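Local coordinates for transcriptional regulator, MarR family (Bacillus cereus, PDB 4XRF), which probably binds DNA as a winged helix-turn-helix transcription factor of the MarR family and regulates transcription, at residues A[30-39]-A[67-77]; A[17-28]-A[107-116]. All blocks are in the same frame, centred on the assembly; numbering follows the deposited sequence. Where two conformers were deposited one is given.

Contact 1. Residues A[30-39]-A[67-77]. With SO4 (sulfate ion), chain K.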
loop_
_atom_site.group_PDB
_atom_site.type_symbol
_atom_site.label_atom_id
_atom_site.label_comp_id
_atom_site.label_asym_id
_atom_site.label_seq_id
_atom_site.Cartn_x
_atom_site.Cartn_y
_atom_site.Cartn_z
ATOM N N GLY A 30 -4.419 7.760 15.590
ATOM C CA GLY A 30 -4.640 6.350 15.956
ATOM C C GLY A 30 -5.881 5.707 15.343
ATOM O O GLY A 30 -6.341 4.662 15.814
ATOM N N LEU A 31 -6.420 6.336 14.295
ATOM C CA LEU A 31 -7.637 5.871 13.623
ATOM C C LEU A 31 -7.505 5.831 12.104
ATOM O O LEU A 31 -6.917 6.710 11.523
ATOM C CB LEU A 31 -8.825 6.785 13.987
ATOM C CG LEU A 31 -9.106 6.976 15.491
ATOM C CD1 LEU A 31 -9.933 8.235 15.758
ATOM C CD2 LEU A 31 -9.753 5.728 16.105
ATOM N N THR A 32 -8.078 4.816 11.464
ATOM C CA THR A 32 -8.279 4.856 10.017
ATOM C C THR A 32 -9.494 5.759 9.745
ATOM O O THR A 32 -10.279 6.039 10.663
ATOM C CB THR A 32 -8.606 3.473 9.445
ATOM O OG1 THR A 32 -9.888 3.082 9.928
ATOM C CG2 THR A 32 -7.593 2.434 9.885
ATOM N N PRO A 33 -9.654 6.236 8.494
ATOM C CA PRO A 33 -10.823 7.085 8.248
ATOM C C PRO A 33 -12.206 6.488 8.561
ATOM O O PRO A 33 -13.055 7.232 9.056
ATOM C CB PRO A 33 -10.663 7.474 6.770
ATOM C CG PRO A 33 -9.159 7.561 6.630
ATOM C CD PRO A 33 -8.656 6.360 7.406
ATOM N N PRO A 34 -12.441 5.173 8.309
ATOM C CA PRO A 34 -13.755 4.662 8.691
ATOM C C PRO A 34 -13.965 4.586 10.215
ATOM O O PRO A 34 -15.098 4.819 10.689
ATOM C CB PRO A 34 -13.792 3.252 8.062
ATOM C CG PRO A 34 -12.851 3.364 6.890
ATOM C CD PRO A 34 -11.733 4.208 7.441
ATOM N N GLN A 35 -12.904 4.268 10.963
ATOM C CA GLN A 35 -12.987 4.241 12.437
ATOM C C GLN A 35 -13.324 5.639 12.987
ATOM O O GLN A 35 -14.160 5.784 13.894
ATOM C CB GLN A 35 -11.670 3.765 13.065
ATOM C CG GLN A 35 -11.348 2.277 12.888
ATOM C CD GLN A 35 -10.033 1.906 13.562
ATOM O OE1 GLN A 35 -9.058 2.664 13.500
ATOM N NE2 GLN A 35 -9.996 0.761 14.208
ATOM N N PHE A 36 -12.674 6.655 12.427
ATOM C CA PHE A 36 -12.902 8.036 12.833
ATOM C C PHE A 36 -14.356 8.423 12.564
ATOM O O PHE A 36 -15.015 8.980 13.435
ATOM C CB PHE A 36 -11.931 9.001 12.122
ATOM C CG PHE A 36 -12.165 10.460 12.440
ATOM C CD1 PHE A 36 -12.315 10.902 13.758
ATOM C CD2 PHE A 36 -12.158 11.412 11.426
ATOM C CE1 PHE A 36 -12.513 12.245 14.045
ATOM C CE2 PHE A 36 -12.328 12.771 11.715
ATOM C CZ PHE A 36 -12.527 13.180 13.030
ATOM N N TYR A 37 -14.844 8.122 11.363
ATOM C CA TYR A 37 -16.223 8.441 11.007
ATOM C C TYR A 37 -17.228 7.716 11.888
ATOM O O TYR A 37 -18.218 8.304 12.300
ATOM C CB TYR A 37 -16.547 8.185 9.529
ATOM C CG TYR A 37 -17.781 8.959 9.160
ATOM C CD1 TYR A 37 -17.739 10.349 9.059
ATOM C CD2 TYR A 37 -18.989 8.331 8.991
ATOM C CE1 TYR A 37 -18.887 11.080 8.771
ATOM C CE2 TYR A 37 -20.129 9.051 8.693
ATOM C CZ TYR A 37 -20.064 10.423 8.589
ATOM O OH TYR A 37 -21.202 11.138 8.293
ATOM N N ILE A 38 -16.974 6.449 12.187
ATOM C CA ILE A 38 -17.789 5.746 13.177
ATOM C C ILE A 38 -17.888 6.514 14.500
ATOM O O ILE A 38 -18.993 6.748 15.002
ATOM C CB ILE A 38 -17.342 4.281 13.387
ATOM C CG1 ILE A 38 -17.741 3.444 12.154
ATOM C CG2 ILE A 38 -18.029 3.660 14.616
ATOM C CD1 ILE A 38 -16.999 2.120 12.020
ATOM N N LEU A 39 -16.748 6.886 15.071
ATOM C CA LEU A 39 -16.736 7.652 16.313
ATOM C C LEU A 39 -17.498 8.988 16.199
ATOM O O LEU A 39 -18.169 9.389 17.158
ATOM C CB LEU A 39 -15.291 7.915 16.800
ATOM C CG LEU A 39 -14.428 6.687 17.154
ATOM C CD1 LEU A 39 -13.083 7.134 17.710
ATOM C CD2 LEU A 39 -15.128 5.769 18.152
ATOM N N MET A 67 -14.983 -3.812 12.274
ATOM C CA MET A 67 -14.587 -2.442 12.629
ATOM C C MET A 67 -14.775 -2.204 14.116
ATOM O O MET A 67 -13.872 -1.727 14.821
ATOM C CB MET A 67 -15.384 -1.405 11.822
ATOM C CG MET A 67 -14.708 -0.982 10.525
ATOM S SD MET A 67 -15.725 -0.019 9.358
ATOM C CE MET A 67 -16.402 -1.323 8.332
ATOM N N ILE A 68 -15.958 -2.552 14.592
ATOM C CA ILE A 68 -16.286 -2.411 15.995
ATOM C C ILE A 68 -15.391 -3.263 16.912
ATOM O O ILE A 68 -14.941 -2.764 17.948
ATOM C CB ILE A 68 -17.791 -2.676 16.240
ATOM C CG1 ILE A 68 -18.602 -1.530 15.606
ATOM C CG2 ILE A 68 -18.070 -2.825 17.726
ATOM C CD1 ILE A 68 -20.010 -1.955 15.242
ATOM N N ASP A 69 -15.116 -4.514 16.530
ATOM C CA ASP A 69 -14.129 -5.322 17.262
ATOM C C ASP A 69 -12.793 -4.562 17.434
ATOM O O ASP A 69 -12.186 -4.615 18.492
ATOM C CB ASP A 69 -13.826 -6.637 16.543
ATOM C CG ASP A 69 -14.951 -7.622 16.610
ATOM O OD1 ASP A 69 -15.870 -7.458 17.455
ATOM O OD2 ASP A 69 -14.912 -8.589 15.807
ATOM N N ARG A 70 -12.341 -3.861 16.396
ATOM C CA ARG A 70 -11.064 -3.118 16.488
ATOM C C ARG A 70 -11.159 -1.894 17.411
ATOM O O ARG A 70 -10.210 -1.590 18.141
ATOM C CB ARG A 70 -10.520 -2.718 15.101
ATOM C CG ARG A 70 -10.310 -3.874 14.126
ATOM C CD ARG A 70 -9.144 -4.779 14.494
ATOM N NE ARG A 70 -9.447 -5.756 15.546
ATOM C CZ ARG A 70 -10.081 -6.921 15.365
ATOM N NH1 ARG A 70 -10.507 -7.285 14.157
ATOM N NH2 ARG A 70 -10.303 -7.732 16.398
ATOM N N LEU A 71 -12.300 -1.208 17.380
ATOM C CA LEU A 71 -12.554 -0.053 18.249
ATOM C C LEU A 71 -12.701 -0.480 19.714
ATOM O O LEU A 71 -12.384 0.299 20.614
ATOM C CB LEU A 71 -13.812 0.701 17.793
ATOM C CG LEU A 71 -13.799 1.990 16.944
ATOM C CD1 LEU A 71 -12.421 2.488 16.529
ATOM C CD2 LEU A 71 -14.761 1.917 15.771
ATOM N N ILE A 72 -13.189 -1.703 19.932
ATOM C CA ILE A 72 -13.230 -2.342 21.265
ATOM C C ILE A 72 -11.805 -2.638 21.770
ATOM O O ILE A 72 -11.467 -2.268 22.892
ATOM C CB ILE A 72 -14.141 -3.603 21.274
ATOM C CG1 ILE A 72 -15.602 -3.195 21.082
ATOM C CG2 ILE A 72 -13.987 -4.427 22.567
ATOM C CD1 ILE A 72 -16.548 -4.370 20.855
ATOM N N ASP A 73 -10.955 -3.242 20.933
ATOM C CA ASP A 73 -9.513 -3.396 21.260
ATOM C C ASP A 73 -8.862 -2.076 21.725
ATOM O O ASP A 73 -8.111 -2.073 22.703
ATOM C CB ASP A 73 -8.701 -3.942 20.072
ATOM C CG ASP A 73 -9.124 -5.334 19.640
ATOM O OD1 ASP A 73 -9.645 -6.117 20.476
ATOM O OD2 ASP A 73 -8.957 -5.650 18.437
ATOM N N GLN A 74 -9.144 -0.968 21.023
ATOM C CA GLN A 74 -8.617 0.353 21.427
ATOM C C GLN A 74 -9.419 0.953 22.586
ATOM O O GLN A 74 -9.067 2.020 23.084
ATOM C CB GLN A 74 -8.598 1.353 20.253
ATOM C CG GLN A 74 -7.674 1.021 19.095
ATOM C CD GLN A 74 -7.272 2.262 18.314
ATOM O OE1 GLN A 74 -6.821 3.261 18.894
ATOM N NE2 GLN A 74 -7.416 2.207 16.993
ATOM N N GLU A 75 -10.513 0.294 22.976
ATOM C CA GLU A 75 -11.331 0.687 24.138
ATOM C C GLU A 75 -12.088 1.989 23.883
ATOM O O GLU A 75 -12.343 2.768 24.808
ATOM C CB GLU A 75 -10.455 0.816 25.399
ATOM C CG GLU A 75 -10.183 -0.503 26.106
ATOM C CD GLU A 75 -8.995 -0.434 27.050
ATOM O OE1 GLU A 75 -8.551 0.683 27.405
ATOM O OE2 GLU A 75 -8.488 -1.506 27.441
ATOM N N LEU A 76 -12.431 2.235 22.625
ATOM C CA LEU A 76 -13.021 3.515 22.257
ATOM C C LEU A 76 -14.550 3.469 22.235
ATOM O O LEU A 76 -15.204 4.504 22.337
ATOM C CB LEU A 76 -12.453 4.024 20.924
ATOM C CG LEU A 76 -10.927 4.222 20.856
ATOM C CD1 LEU A 76 -10.487 4.641 19.452
ATOM C CD2 LEU A 76 -10.451 5.240 21.894
ATOM N N VAL A 77 -15.099 2.272 22.061
ATOM C CA VAL A 77 -16.548 2.057 22.123
ATOM C C VAL A 77 -16.843 0.853 23.007
ATOM O O VAL A 77 -15.943 0.060 23.281
ATOM C CB VAL A 77 -17.179 1.814 20.721
ATOM C CG1 VAL A 77 -16.890 2.973 19.765
ATOM C CG2 VAL A 77 -16.724 0.487 20.122
HETATM S S SO4 K . -24.553 10.521 9.096
HETATM O O1 SO4 K . -25.745 9.942 8.412
HETATM O O2 SO4 K . -24.623 10.186 10.543
HETATM O O3 SO4 K . -24.549 12.000 8.966
HETATM O O4 SO4 K . -23.349 9.908 8.463
#

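Contact 2. Residues A[17-28]-A[107-116]. With ISQ (isoquinoline), chain E; DAO (lauric acid), chain F.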
loop_
_atom_site.group_PDB
_atom_site.type_symbol
_atom_site.label_atom_id
_atom_site.label_comp_id
_atom_site.label_asym_id
_atom_site.label_seq_id
_atom_site.Cartn_x
_atom_site.Cartn_y
_atom_site.Cartn_z
ATOM N N LYS A 17 -1.072 9.877 -3.706
ATOM C CA LYS A 17 -0.881 11.046 -2.843
ATOM C C LYS A 17 -1.739 10.978 -1.563
ATOM O O LYS A 17 -1.249 11.235 -0.464
ATOM C CB LYS A 17 -1.181 12.329 -3.623
ATOM C CG LYS A 17 -0.893 13.610 -2.867
ATOM C CD LYS A 17 0.597 13.941 -2.868
ATOM C CE LYS A 17 0.865 15.148 -1.993
ATOM N NZ LYS A 17 2.302 15.548 -1.980
ATOM N N MET A 18 -3.012 10.624 -1.711
ATOM C CA MET A 18 -3.945 10.534 -0.578
ATOM C C MET A 18 -3.535 9.477 0.465
ATOM O O MET A 18 -3.781 9.644 1.654
ATOM C CB MET A 18 -5.361 10.250 -1.088
ATOM C CG MET A 18 -6.454 11.106 -0.468
ATOM S SD MET A 18 -6.281 12.842 -0.913
ATOM C CE MET A 18 -7.960 13.291 -1.311
ATOM N N GLN A 19 -2.911 8.396 0.012
ATOM C CA GLN A 19 -2.428 7.325 0.888
ATOM C C GLN A 19 -1.327 7.785 1.857
ATOM O O GLN A 19 -1.323 7.413 3.032
ATOM C CB GLN A 19 -1.908 6.179 0.031
ATOM C CG GLN A 19 -1.766 4.863 0.756
ATOM C CD GLN A 19 -1.765 3.697 -0.205
ATOM O OE1 GLN A 19 -2.754 3.446 -0.901
ATOM N NE2 GLN A 19 -0.651 2.979 -0.258
ATOM N N THR A 20 -0.393 8.580 1.353
ATOM C CA THR A 20 0.636 9.187 2.184
ATOM C C THR A 20 -0.002 10.071 3.263
ATOM O O THR A 20 0.424 10.062 4.407
ATOM C CB THR A 20 1.580 10.050 1.319
ATOM O OG1 THR A 20 1.986 9.289 0.175
ATOM C CG2 THR A 20 2.820 10.519 2.107
ATOM N N GLU A 21 -1.020 10.836 2.885
ATOM C CA GLU A 21 -1.648 11.757 3.820
ATOM C C GLU A 21 -2.491 10.997 4.852
ATOM O O GLU A 21 -2.588 11.407 6.001
ATOM C CB GLU A 21 -2.491 12.810 3.082
ATOM C CG GLU A 21 -1.787 13.560 1.943
ATOM C CD GLU A 21 -0.601 14.384 2.384
ATOM O OE1 GLU A 21 -0.433 14.599 3.603
ATOM O OE2 GLU A 21 0.176 14.830 1.503
ATOM N N LEU A 22 -3.053 9.863 4.445
ATOM C CA LEU A 22 -3.899 9.071 5.326
ATOM C C LEU A 22 -3.046 8.294 6.316
ATOM O O LEU A 22 -3.472 8.048 7.443
ATOM C CB LEU A 22 -4.814 8.125 4.523
ATOM C CG LEU A 22 -6.250 8.539 4.157
ATOM C CD1 LEU A 22 -6.608 9.976 4.501
ATOM C CD2 LEU A 22 -6.524 8.275 2.685
ATOM N N LEU A 23 -1.841 7.911 5.908
ATOM C CA LEU A 23 -0.921 7.269 6.849
ATOM C C LEU A 23 -0.495 8.270 7.934
ATOM O O LEU A 23 -0.416 7.916 9.110
ATOM C CB LEU A 23 0.289 6.648 6.140
ATOM C CG LEU A 23 1.420 6.073 7.016
ATOM C CD1 LEU A 23 0.929 4.982 7.974
ATOM C CD2 LEU A 23 2.565 5.563 6.150
ATOM N N GLU A 24 -0.245 9.517 7.537
ATOM C CA GLU A 24 0.040 10.582 8.503
ATOM C C GLU A 24 -1.123 10.717 9.488
ATOM O O GLU A 24 -0.928 10.808 10.697
ATOM C CB GLU A 24 0.291 11.912 7.784
ATOM C CG GLU A 24 0.859 13.025 8.673
ATOM C CD GLU A 24 -0.206 13.726 9.521
ATOM O OE1 GLU A 24 -1.416 13.584 9.233
ATOM O OE2 GLU A 24 0.163 14.431 10.487
ATOM N N GLN A 25 -2.340 10.732 8.956
ATOM C CA GLN A 25 -3.512 10.907 9.791
ATOM C C GLN A 25 -3.687 9.745 10.782
ATOM O O GLN A 25 -3.995 9.976 11.955
ATOM C CB GLN A 25 -4.759 11.123 8.928
ATOM C CG GLN A 25 -6.004 11.473 9.727
ATOM C CD GLN A 25 -7.045 12.152 8.862
ATOM O OE1 GLN A 25 -6.975 13.360 8.596
ATOM N NE2 GLN A 25 -8.008 11.370 8.404
ATOM N N MET A 26 -3.447 8.532 10.303
ATOM C CA MET A 26 -3.445 7.346 11.138
ATOM C C MET A 26 -2.387 7.420 12.259
ATOM O O MET A 26 -2.654 6.997 13.386
ATOM C CB MET A 26 -3.297 6.093 10.257
ATOM C CG MET A 26 -4.567 5.747 9.468
ATOM S SD MET A 26 -4.458 4.360 8.297
ATOM C CE MET A 26 -3.289 3.286 9.123
ATOM N N GLN A 27 -1.212 7.985 11.950
ATOM C CA GLN A 27 -0.131 8.192 12.904
ATOM C C GLN A 27 -0.494 9.275 13.906
ATOM O O GLN A 27 -0.132 9.178 15.078
ATOM C CB GLN A 27 1.174 8.611 12.193
ATOM C CG GLN A 27 1.741 7.512 11.311
ATOM C CD GLN A 27 2.962 7.943 10.535
ATOM O OE1 GLN A 27 3.023 9.056 9.996
ATOM N NE2 GLN A 27 3.962 7.069 10.489
ATOM N N ALA A 28 -1.214 10.296 13.439
ATOM C CA ALA A 28 -1.512 11.440 14.288
ATOM C C ALA A 28 -2.741 11.232 15.186
ATOM O O ALA A 28 -2.871 11.895 16.214
ATOM C CB ALA A 28 -1.633 12.721 13.452
ATOM N N ALA A 107 -6.246 17.106 15.134
ATOM C CA ALA A 107 -5.026 16.571 14.529
ATOM C C ALA A 107 -5.226 16.041 13.099
ATOM O O ALA A 107 -4.403 15.274 12.590
ATOM C CB ALA A 107 -4.411 15.506 15.432
ATOM N N ARG A 108 -6.305 16.465 12.445
ATOM C CA ARG A 108 -6.602 16.021 11.074
ATOM C C ARG A 108 -5.534 16.494 10.088
ATOM O O ARG A 108 -4.965 17.569 10.261
ATOM C CB ARG A 108 -7.981 16.515 10.620
ATOM C CG ARG A 108 -8.121 18.031 10.529
ATOM C CD ARG A 108 -9.415 18.440 9.840
ATOM N NE ARG A 108 -10.619 17.953 10.528
ATOM C CZ ARG A 108 -11.355 16.916 10.132
ATOM N NH1 ARG A 108 -11.021 16.223 9.047
ATOM N NH2 ARG A 108 -12.433 16.564 10.820
ATOM N N ASN A 109 -5.275 15.687 9.060
ATOM C CA ASN A 109 -4.284 16.036 8.044
ATOM C C ASN A 109 -4.703 17.308 7.291
ATOM O O ASN A 109 -5.803 17.375 6.730
ATOM C CB ASN A 109 -4.023 14.862 7.087
ATOM C CG ASN A 109 -2.971 15.193 6.044
ATOM O OD1 ASN A 109 -1.799 14.826 6.182
ATOM N ND2 ASN A 109 -3.372 15.930 5.016
ATOM N N GLU A 110 -3.823 18.307 7.306
ATOM C CA GLU A 110 -4.126 19.637 6.760
ATOM C C GLU A 110 -4.024 19.731 5.238
ATOM O O GLU A 110 -4.655 20.596 4.624
ATOM C CB GLU A 110 -3.256 20.727 7.423
ATOM C CG GLU A 110 -3.702 21.101 8.836
ATOM C CD GLU A 110 -5.062 21.798 8.878
ATOM O OE1 GLU A 110 -5.148 22.964 8.427
ATOM O OE2 GLU A 110 -6.043 21.188 9.373
ATOM N N HIS A 111 -3.222 18.858 4.634
ATOM C CA HIS A 111 -3.136 18.784 3.178
ATOM C C HIS A 111 -4.480 18.338 2.572
ATOM O O HIS A 111 -4.925 18.908 1.574
ATOM C CB HIS A 111 -1.983 17.871 2.732
ATOM C CG HIS A 111 -0.621 18.420 3.041
ATOM N ND1 HIS A 111 0.237 18.881 2.064
ATOM C CD2 HIS A 111 0.025 18.597 4.219
ATOM C CE1 HIS A 111 1.353 19.321 2.624
ATOM N NE2 HIS A 111 1.251 19.159 3.932
ATOM N N ILE A 112 -5.124 17.340 3.188
ATOM C CA ILE A 112 -6.436 16.849 2.736
ATOM C C ILE A 112 -7.499 17.936 2.866
ATOM O O ILE A 112 -8.314 18.114 1.958
ATOM C CB ILE A 112 -6.875 15.551 3.451
ATOM C CG1 ILE A 112 -5.962 14.394 3.048
ATOM C CG2 ILE A 112 -8.316 15.179 3.077
ATOM C CD1 ILE A 112 -6.076 13.178 3.941
ATOM N N ALA A 113 -7.463 18.677 3.973
ATOM C CA ALA A 113 -8.403 19.769 4.205
ATOM C C ALA A 113 -8.208 20.859 3.154
ATOM O O ALA A 113 -9.180 21.398 2.631
ATOM C CB ALA A 113 -8.227 20.337 5.608
ATOM N N LYS A 114 -6.947 21.177 2.854
ATOM C CA LYS A 114 -6.599 22.143 1.810
ATOM C C LYS A 114 -7.165 21.773 0.437
ATOM O O LYS A 114 -7.733 22.636 -0.233
ATOM C CB LYS A 114 -5.077 22.334 1.727
ATOM C CG LYS A 114 -4.622 23.413 0.760
ATOM C CD LYS A 114 -3.151 23.778 0.951
ATOM C CE LYS A 114 -2.866 24.309 2.353
ATOM N NZ LYS A 114 -1.730 25.282 2.365
ATOM N N TYR A 115 -7.002 20.511 0.023
ATOM C CA TYR A 115 -7.499 20.050 -1.277
ATOM C C TYR A 115 -9.015 20.191 -1.359
ATOM O O TYR A 115 -9.547 20.734 -2.325
ATOM C CB TYR A 115 -7.134 18.578 -1.561
ATOM C CG TYR A 115 -5.660 18.202 -1.460
ATOM C CD1 TYR A 115 -4.647 19.087 -1.844
ATOM C CD2 TYR A 115 -5.290 16.924 -1.018
ATOM C CE1 TYR A 115 -3.305 18.726 -1.756
ATOM C CE2 TYR A 115 -3.958 16.552 -0.931
ATOM C CZ TYR A 115 -2.973 17.448 -1.297
ATOM O OH TYR A 115 -1.656 17.061 -1.198
ATOM N N PHE A 116 -9.710 19.705 -0.341
ATOM C CA PHE A 116 -11.168 19.706 -0.375
ATOM C C PHE A 116 -11.820 21.070 -0.179
ATOM O O PHE A 116 -12.961 21.249 -0.567
ATOM C CB PHE A 116 -11.720 18.665 0.571
ATOM C CG PHE A 116 -11.564 17.267 0.059
ATOM C CD1 PHE A 116 -10.389 16.555 0.285
ATOM C CD2 PHE A 116 -12.581 16.660 -0.674
ATOM C CE1 PHE A 116 -10.240 15.257 -0.190
ATOM C CE2 PHE A 116 -12.434 15.359 -1.154
ATOM C CZ PHE A 116 -11.264 14.662 -0.914
HETATM C C1 ISQ E . -9.182 9.577 -1.473
HETATM N N2 ISQ E . -9.869 10.533 -0.810
HETATM C C3 ISQ E . -10.711 11.387 -1.435
HETATM C C4 ISQ E . -10.915 11.346 -2.818
HETATM C C4A ISQ E . -10.240 10.386 -3.566
HETATM C C5 ISQ E . -10.388 10.284 -4.943
HETATM C C6 ISQ E . -9.682 9.295 -5.634
HETATM C C7 ISQ E . -8.823 8.412 -4.972
HETATM C C8 ISQ E . -8.638 8.480 -3.589
HETATM C C8A ISQ E . -9.327 9.448 -2.858
HETATM O O1 DAO F . 5.713 5.948 1.770
HETATM O O2 DAO F . 4.765 7.425 3.081
HETATM C C1 DAO F . 4.690 6.499 2.238
HETATM C C2 DAO F . 3.315 6.049 1.770
HETATM C C3 DAO F . 3.275 4.572 1.372
HETATM C C4 DAO F . 2.500 3.731 2.387
HETATM C C5 DAO F . 3.451 2.946 3.286
HETATM C C6 DAO F . 2.785 1.716 3.896
HETATM C C7 DAO F . 3.792 0.910 4.715
HETATM C C8 DAO F . 3.685 -0.592 4.456
HETATM C C9 DAO F . 4.884 -1.326 5.054
HETATM C C10 DAO F . 5.026 -2.751 4.526
HETATM C C11 DAO F . 5.619 -3.670 5.591
HETATM C C12 DAO F . 6.439 -4.787 4.982
HETATM O O HOH W 1 -1.883 15.901 11.666
#

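Contact 1. Residues A[30-39]-A[67-77]
Leu71, on helix 61-73, sits against Gln35, Ile38 and Leu39 of helix 33-45 in the winged helix-turn-helix domain of this MarR-family protein. Helix 61-73 would be the recognition helix of this family, and the short segments of the two helices cross at -80°, their axes 10.6 Å apart. The apolar contacts form a row, largely buried. Leu71 CD1 lies along the aliphatic part of Gln35, while its CD2 turns to Ile38 CG2. At one end Met67 SD rests 3.6 Å from Ile38 CD1 and also meets Pro34 CB. At the other, Leu76 CD1 touches both Leu31 CD2, at 3.6 Å, and Leu39 CD1; Leu39 CD2 reaches Val77 CG1, where the first strand of the wing begins.

Among the polar contacts, Thr32 and Gln35 form a capping box at the start of helix 33-45: Thr32 N donates to Gln35 OE1, and Gln35 N makes a weak bond back to Thr32 OG1. Gln35 CG is anti to the carbonyl carbon (chi1 -71°) and the chain extended beyond it, which carries the amide to Thr32 N and toward helix 61-73. With OE1 so engaged, Gln35 NE2 passes over Arg70 CB to Gln27 O of the second subunit. Gln74 NE2 also donates to that carbonyl, and its OE1 accepts from Arg100, which fixes the turn of the amide. Across the contact Gln74 NE2 gives a hydrogen bond of 2.9 Å to Gly30 O, lying in the Gln74 amide plane and almost collinear with the carbonyl bond.

Contact 2. Residues A[17-28]-A[107-116]
Gln25 OE1 accepts a hydrogen bond from Asn109 N, 2.9 Å long and nearly straight at 168°, with the N-H directed at a lone pair in the carbonyl plane. The Gln25 chain runs out extended, CG opposite the backbone N (chi1 -173°), which brings its amide to the N-cap residue of helix 110-116. Beside it the side chain of Asn109 lies close to the carboxylates of Glu21 and Glu24. Ile112 follows one turn on: its CD1 lies 3.7 Å from Glu21 CB and presses tightly on Leu22 CD1.

Toward the start of 17-28, Met18 SD approaches the edge of the Tyr115 ring, 5.4 Å from its centroid, a Met-aromatic contact. Bends at chi2 and chi3 swing Met18 CE to the edge of Phe116, while Lys17 crosses Tyr115 at about a right angle, its CE near Tyr115 OH. In this way the 17-28 part of the long N-terminal helix 4-29 runs at 132° to the short helix 110-116, part of the helical region that forms the dimer in MarR proteins.

Isoquinoline lies beyond this apolar end, with its C1 3.3 Å from Met18 CG and its C3 at the Phe116 edge. At the opposite end one water donates to both Glu24 OE2 and Ala107 O, bridging helix and turn. Further out, the guanidinium of Arg108 forms a salt bridge with Asp5 of the third subunit.

From the N terminus the chain runs through helix 4-29, which supplies 17-28, and passes almost at once into 30-39. Contact 1 closes the first, shorter loop, when the chain returns from helix 50-57 along helix 61-73 into the wing. After the wing and helix 95-106, contact 2 closes a longer loop at 107-116, so contact 1 is nested within it. One ties the interior of the DNA-binding domain together; the other holds the N-terminal helix to helix 110-116. Their centres are 18 Å apart, yet they touch: Met26 packs on Leu31 and Thr32, Leu22 on Pro33, and Arg108 on Phe36. The third subunit borders both.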